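Local coordinates for FAD-binding PCMH-type domain-containing protein (Gibberella zeae, PDB 6YJO), which probably oxidises oligosaccharides as a fungal flavoenzyme that carries covalently linked FAD, at residues W380-D385 and W419-H424. Residues are numbered along the deposited sequence; the frame is centred on the assembly and turned at random.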
loop_
_atom_site.group_PDB
_atom_site.type_symbol
_atom_site.label_atom_id
_atom_site.label_comp_id
_atom_site.label_asym_id
_atom_site.label_seq_id
_atom_site.Cartn_x
_atom_site.Cartn_y
_atom_site.Cartn_z
ATOM N N TRP A 380 15.599 -12.622 3.702
ATOM C CA TRP A 380 15.023 -11.294 3.845
ATOM C C TRP A 380 15.501 -10.405 2.704
ATOM O O TRP A 380 16.389 -10.771 1.930
ATOM C CB TRP A 380 15.405 -10.665 5.194
ATOM C CG TRP A 380 16.891 -10.637 5.437
ATOM C CD1 TRP A 380 17.620 -11.550 6.141
ATOM C CD2 TRP A 380 17.827 -9.653 4.967
ATOM N NE1 TRP A 380 18.950 -11.199 6.142
ATOM C CE2 TRP A 380 19.103 -10.039 5.428
ATOM C CE3 TRP A 380 17.709 -8.487 4.203
ATOM C CZ2 TRP A 380 20.253 -9.300 5.150
ATOM C CZ3 TRP A 380 18.854 -7.754 3.929
ATOM C CH2 TRP A 380 20.107 -8.164 4.402
ATOM N N TYR A 381 14.885 -9.228 2.603
ATOM C CA TYR A 381 15.363 -8.155 1.740
ATOM C C TYR A 381 14.759 -6.850 2.246
ATOM O O TYR A 381 13.827 -6.849 3.053
ATOM C CB TYR A 381 15.014 -8.401 0.265
ATOM C CG TYR A 381 13.540 -8.340 -0.055
ATOM C CD1 TYR A 381 12.908 -7.123 -0.282
ATOM C CD2 TYR A 381 12.780 -9.499 -0.144
ATOM C CE1 TYR A 381 11.558 -7.062 -0.578
ATOM C CE2 TYR A 381 11.430 -9.448 -0.439
ATOM C CZ TYR A 381 10.825 -8.232 -0.656
ATOM O OH TYR A 381 9.481 -8.192 -0.948
ATOM N N ILE A 382 15.301 -5.737 1.758
ATOM C CA ILE A 382 14.910 -4.409 2.223
ATOM C C ILE A 382 14.759 -3.478 1.026
ATOM O O ILE A 382 15.596 -3.476 0.119
ATOM C CB ILE A 382 15.937 -3.848 3.228
ATOM C CG1 ILE A 382 15.984 -4.735 4.476
ATOM C CG2 ILE A 382 15.602 -2.399 3.588
ATOM C CD1 ILE A 382 17.060 -4.357 5.479
ATOM N N LEU A 383 13.691 -2.680 1.031
ATOM C CA LEU A 383 13.418 -1.700 -0.017
ATOM C C LEU A 383 13.308 -0.324 0.624
ATOM O O LEU A 383 12.448 -0.106 1.487
ATOM C CB LEU A 383 12.133 -2.042 -0.775
ATOM C CG LEU A 383 12.102 -3.380 -1.516
ATOM C CD1 LEU A 383 10.803 -3.541 -2.284
ATOM C CD2 LEU A 383 13.293 -3.502 -2.444
ATOM N N ILE A 384 14.176 0.596 0.208
ATOM C CA ILE A 384 14.198 1.963 0.719
ATOM C C ILE A 384 13.860 2.879 -0.449
ATOM O O ILE A 384 14.722 3.184 -1.281
ATOM C CB ILE A 384 15.549 2.335 1.338
ATOM C CG1 ILE A 384 16.129 1.148 2.105
ATOM C CG2 ILE A 384 15.392 3.531 2.262
ATOM C CD1 ILE A 384 17.397 1.480 2.864
ATOM N N ASP A 385 12.610 3.323 -0.519
ATOM C CA ASP A 385 12.198 4.262 -1.552
ATOM C C ASP A 385 12.600 5.678 -1.167
ATOM O O ASP A 385 12.564 6.051 0.008
ATOM C CB ASP A 385 10.686 4.198 -1.759
ATOM C CG ASP A 385 10.231 2.886 -2.361
ATOM O OD1 ASP A 385 10.454 2.676 -3.572
ATOM O OD2 ASP A 385 9.648 2.064 -1.623
ATOM N N TRP A 419 10.949 2.854 4.132
ATOM C CA TRP A 419 11.589 1.557 4.286
ATOM C C TRP A 419 10.554 0.443 4.252
ATOM O O TRP A 419 9.449 0.588 4.781
ATOM C CB TRP A 419 12.355 1.484 5.606
ATOM C CG TRP A 419 13.366 2.566 5.828
ATOM C CD1 TRP A 419 13.134 3.911 5.902
ATOM C CD2 TRP A 419 14.771 2.391 6.048
ATOM N NE1 TRP A 419 14.310 4.582 6.135
ATOM C CE2 TRP A 419 15.331 3.673 6.230
ATOM C CE3 TRP A 419 15.613 1.275 6.101
ATOM C CZ2 TRP A 419 16.691 3.869 6.460
ATOM C CZ3 TRP A 419 16.962 1.471 6.333
ATOM C CH2 TRP A 419 17.488 2.756 6.509
ATOM N N GLN A 420 10.915 -0.674 3.631
ATOM C CA GLN A 420 10.160 -1.908 3.773
ATOM C C GLN A 420 11.127 -3.033 4.101
ATOM O O GLN A 420 12.153 -3.194 3.433
ATOM C CB GLN A 420 9.361 -2.251 2.513
ATOM C CG GLN A 420 8.367 -3.377 2.748
ATOM C CD GLN A 420 7.660 -3.831 1.489
ATOM O OE1 GLN A 420 6.691 -4.589 1.551
ATOM N NE2 GLN A 420 8.144 -3.380 0.339
ATOM N N PHE A 421 10.807 -3.794 5.143
ATOM C CA PHE A 421 11.574 -4.968 5.535
ATOM C C PHE A 421 10.698 -6.187 5.291
ATOM O O PHE A 421 9.582 -6.259 5.813
ATOM C CB PHE A 421 11.990 -4.900 7.005
ATOM C CG PHE A 421 12.573 -3.573 7.420
ATOM C CD1 PHE A 421 11.756 -2.475 7.637
ATOM C CD2 PHE A 421 13.935 -3.436 7.630
ATOM C CE1 PHE A 421 12.288 -1.260 8.031
ATOM C CE2 PHE A 421 14.473 -2.225 8.027
ATOM C CZ PHE A 421 13.647 -1.136 8.229
ATOM N N SER A 422 11.191 -7.134 4.499
ATOM C CA SER A 422 10.455 -8.354 4.212
ATOM C C SER A 422 11.302 -9.579 4.532
ATOM O O SER A 422 12.535 -9.529 4.566
ATOM C CB SER A 422 9.998 -8.405 2.748
ATOM O OG SER A 422 8.989 -7.439 2.501
ATOM N N ASP A 423 10.608 -10.686 4.787
ATOM C CA ASP A 423 11.242 -11.981 5.011
ATOM C C ASP A 423 10.323 -13.040 4.430
ATOM O O ASP A 423 9.151 -13.119 4.811
ATOM C CB ASP A 423 11.492 -12.232 6.501
ATOM C CG ASP A 423 12.033 -13.626 6.784
ATOM O OD1 ASP A 423 11.372 -14.622 6.416
ATOM O OD2 ASP A 423 13.128 -13.726 7.376
ATOM N N HIS A 424 10.844 -13.839 3.505
ATOM C CA HIS A 424 10.041 -14.885 2.890
ATOM C C HIS A 424 10.670 -16.243 3.175
ATOM O O HIS A 424 10.989 -16.999 2.252
ATOM C CB HIS A 424 9.894 -14.634 1.385
ATOM C CG HIS A 424 9.113 -13.396 1.052
ATOM N ND1 HIS A 424 7.887 -13.434 0.422
ATOM C CD2 HIS A 424 9.382 -12.086 1.271
ATOM C CE1 HIS A 424 7.437 -12.201 0.264
ATOM N NE2 HIS A 424 8.325 -11.365 0.771
#
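Tyr381 and Ser422 face each other in a hydrogen-bonded antiparallel pair, and the serine CB packs over one face of the phenol ring, 3.8 Å from the centroid of the Tyr381 ring and displaced toward CZ and CE2. Tyr381 CG sits between its backbone N and carbonyl carbon (chi1 68°), which swings the ring across to the neighbouring strand. Beyond Ser422, the His424 ring lies nearly parallel to that of Tyr381 (16°) but is slid so far that the two barely overlap, with Tyr381 CE2 3.8 Å from His424 CD2. Two backbone bonds close the pair: the one from Ser422 N to Tyr381 O (3.0 Å) is almost straight, while Tyr381 N reaches Ser422 O from above the carbonyl plane. Leu383 and Gln420 form the next such pair, joined by hydrogen bonds from Gln420 N to Leu383 O (2.7 Å) and from Leu383 N to Gln420 O. Their side chains run side by side, Leu383 CD1 meeting Gln420 NE2 at 3.7 Å. These are adjoining inner strands of a seven-stranded antiparallel sheet, consistent with the substrate domain of berberine-bridge-enzyme-like flavoproteins. The face carrying Tyr381, Leu383 and Gln420 turns toward the flavin side; the Gln420 side chain lies about 6 Å from the bound FAD, its OE1 hydrogen-bonded to Tyr104 OH. On the opposite face Ile384 covers one face of the Trp419 indole with two branches, CG2 over its centre and Ile384 CD1 3.5 Å from Trp419 CZ3. Ile382 CD1 touches Phe421 CD2 at 3.9 Å. Helix 357-371 covers Ile382 and Trp380, and helix 431-446 covers Trp419 and Phe421. Outer bonds position several polar ends: Trp419 NE1 to Thr352 OG1, Ser422 OG to Ser347 OG, and Asp423, whose OD1 accepts from Tyr427 OH and Gly425 N while OD2 forms a salt bridge with Arg377 NE.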